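ESAT-6-like protein MAB_3112 (Mycobacterium abscessus, PDB 4I0X) is of unknown function but forms a complex with its WXG100-family partner MAB_3113 and is probably secreted as an ESAT-6-like (Esx) protein. Local coordinates at residues Thr64-Ala67 with Ser68-Ser72. The protein carries 4 engineered substitutions. Residues are numbered along the deposited sequence; the frame is centred on the assembly and turned at random.
Sequences TDIA and STLGS
Ile66 and Leu70 sit one turn apart on the last two turns of helix 40-72 and lie on its packed side. Their side chains cross at a slant, with Ile66 CG1 4.2 Å from Leu70 CD1. With CG1 anti to the backbone N (chi1 -164°), the longer branch of Ile66 is the one that meets Leu70. Leu70 CG also rests 3.3 Å from Ile66 O. Ile66 O accepts a hydrogen bond from Leu70 N at 2.9 Å. Both side chains are buried. Ile66 touches Ala12 of helix 4-32 and Ala61 of the MAB_3113 chain. Leu70 touches Ser9 of helix 4-32 and Trp50 of the MAB_3113 chain. Ala67 also packs on Ala12, and its carbonyl accepts hydrogen bonds from Gly71 N and Ser9 OG.

The more open side is polar. Ser68 is exposed; Thr69 is only partly so, with Phe77 beside it. Ser68 grips Thr64 O twice, through N at 3.0 Å and OG at 2.9 Å, from opposite faces of the carbonyl plane. Thr69 also bonds twice to Asp65 O, with a nearly straight N-H bond (171°) and OG1 above the carbonyl plane at 3.1 Å. Such i to i-4 hydroxyl-to-carbonyl bonds are common in alpha-helices. Here they lie on the open side of an amphipathic helix, near the end of the second arm of a WXG100 helical hairpin.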
ATOM      1  N   THR A  64      -9.786  -3.099  -5.821  1.00 13.05           N
ATOM      2  CA  THR A  64     -10.816  -2.751  -6.758  1.00 13.74           C
ATOM      3  C   THR A  64     -11.435  -3.970  -7.405  1.00 15.15           C
ATOM      4  O   THR A  64     -12.639  -4.032  -7.576  1.00 15.66           O
ATOM      5  CB  THR A  64     -10.205  -1.845  -7.851  1.00 19.80           C
ATOM      6  OG1 THR A  64      -9.815  -0.597  -7.245  1.00 25.65           O
ATOM      7  CG2 THR A  64     -11.168  -1.593  -8.925  1.00 19.52           C
ATOM      8  N   ASP A  65     -10.600  -4.919  -7.800  1.00 16.53           N
ATOM      9  CA  ASP A  65     -11.089  -6.171  -8.369  1.00 22.59           C
ATOM     10  C   ASP A  65     -11.981  -6.908  -7.394  1.00 21.74           C
ATOM     11  O   ASP A  65     -13.076  -7.263  -7.736  1.00 18.65           O
ATOM     12  CB  ASP A  65      -9.935  -7.088  -8.784  1.00 24.24           C
ATOM     13  CG  ASP A  65      -9.106  -6.509  -9.907  1.00 42.57           C
ATOM     14  OD1 ASP A  65      -9.585  -5.576 -10.593  1.00 47.70           O
ATOM     15  OD2 ASP A  65      -7.967  -6.993 -10.103  1.00 54.84           O
ATOM     16  N   ILE A  66     -11.524  -7.160  -6.177  1.00 20.14           N
ATOM     17  CA  ILE A  66     -12.360  -7.951  -5.284  1.00 17.32           C
ATOM     18  C   ILE A  66     -13.602  -7.144  -4.912  1.00 16.49           C
ATOM     19  O   ILE A  66     -14.662  -7.702  -4.729  1.00 17.17           O
ATOM     20  CB  ILE A  66     -11.585  -8.416  -4.004  1.00 20.99           C
ATOM     21  CG1 ILE A  66     -12.303  -9.545  -3.262  1.00 18.40           C
ATOM     22  CG2 ILE A  66     -11.394  -7.273  -3.048  1.00 25.11           C
ATOM     23  CD1 ILE A  66     -12.769 -10.651  -4.114  1.00 26.60           C
ATOM     24  N   ALA A  67     -13.465  -5.834  -4.770  1.00 15.24           N
ATOM     25  CA  ALA A  67     -14.634  -5.002  -4.436  1.00 17.22           C
ATOM     26  C   ALA A  67     -15.705  -5.174  -5.496  1.00 15.87           C
ATOM     27  O   ALA A  67     -16.862  -5.362  -5.183  1.00 16.81           O
ATOM     28  CB  ALA A  67     -14.241  -3.533  -4.291  1.00 22.01           C
ATOM     29  N   SER A  68     -15.313  -5.104  -6.759  1.00 17.49           N
ATOM     30  CA  SER A  68     -16.257  -5.218  -7.877  1.00 18.09           C
ATOM     31  C   SER A  68     -16.892  -6.597  -7.961  1.00 21.13           C
ATOM     32  O   SER A  68     -18.094  -6.719  -8.170  1.00 20.16           O
ATOM     33  CB  SER A  68     -15.534  -4.910  -9.173  1.00 23.05           C
ATOM     34  OG  SER A  68     -15.023  -3.594  -9.100  1.00 37.20           O
ATOM     35  N   THR A  69     -16.069  -7.633  -7.833  1.00 19.68           N
ATOM     36  CA  THR A  69     -16.567  -9.005  -7.881  1.00 21.27           C
ATOM     37  C   THR A  69     -17.563  -9.243  -6.760  1.00 20.80           C
ATOM     38  O   THR A  69     -18.629  -9.801  -6.985  1.00 24.77           O
ATOM     39  CB  THR A  69     -15.402 -10.012  -7.845  1.00 24.41           C
ATOM     40  OG1 THR A  69     -14.535  -9.735  -8.940  1.00 27.09           O
ATOM     41  CG2 THR A  69     -15.887 -11.426  -7.990  1.00 31.63           C
ATOM     42  N   LEU A  70     -17.245  -8.814  -5.551  1.00 22.45           N
ATOM     43  CA  LEU A  70     -18.188  -8.958  -4.438  1.00 19.25           C
ATOM     44  C   LEU A  70     -19.451  -8.113  -4.622  1.00 24.80           C
ATOM     45  O   LEU A  70     -20.514  -8.493  -4.179  1.00 25.58           O
ATOM     46  CB  LEU A  70     -17.516  -8.532  -3.132  1.00 18.15           C
ATOM     47  CG  LEU A  70     -16.443  -9.439  -2.537  1.00 18.67           C
ATOM     48  CD1 LEU A  70     -15.901  -8.737  -1.324  1.00 27.48           C
ATOM     49  CD2 LEU A  70     -17.034 -10.808  -2.173  1.00 20.37           C
ATOM     50  N   GLY A  71     -19.323  -6.932  -5.214  1.00 24.35           N
ATOM     51  CA  GLY A  71     -20.480  -6.090  -5.432  1.00 22.92           C
ATOM     52  C   GLY A  71     -21.333  -6.597  -6.562  1.00 24.01           C
ATOM     53  O   GLY A  71     -22.557  -6.668  -6.448  1.00 37.20           O
ATOM     54  N   SER A  72     -20.703  -7.002  -7.656  1.00 20.93           N
ATOM     55  CA  SER A  72     -21.476  -7.399  -8.827  1.00 42.11           C
ATOM     56  C   SER A  72     -21.885  -8.875  -8.805  1.00 42.59           C
ATOM     57  O   SER A  72     -22.947  -9.218  -9.334  1.00 50.91           O
ATOM     58  CB  SER A  72     -20.729  -7.058 -10.122  1.00 39.51           C
ATOM     59  OG  SER A  72     -19.844  -8.100 -10.478  1.00 42.29           O
TER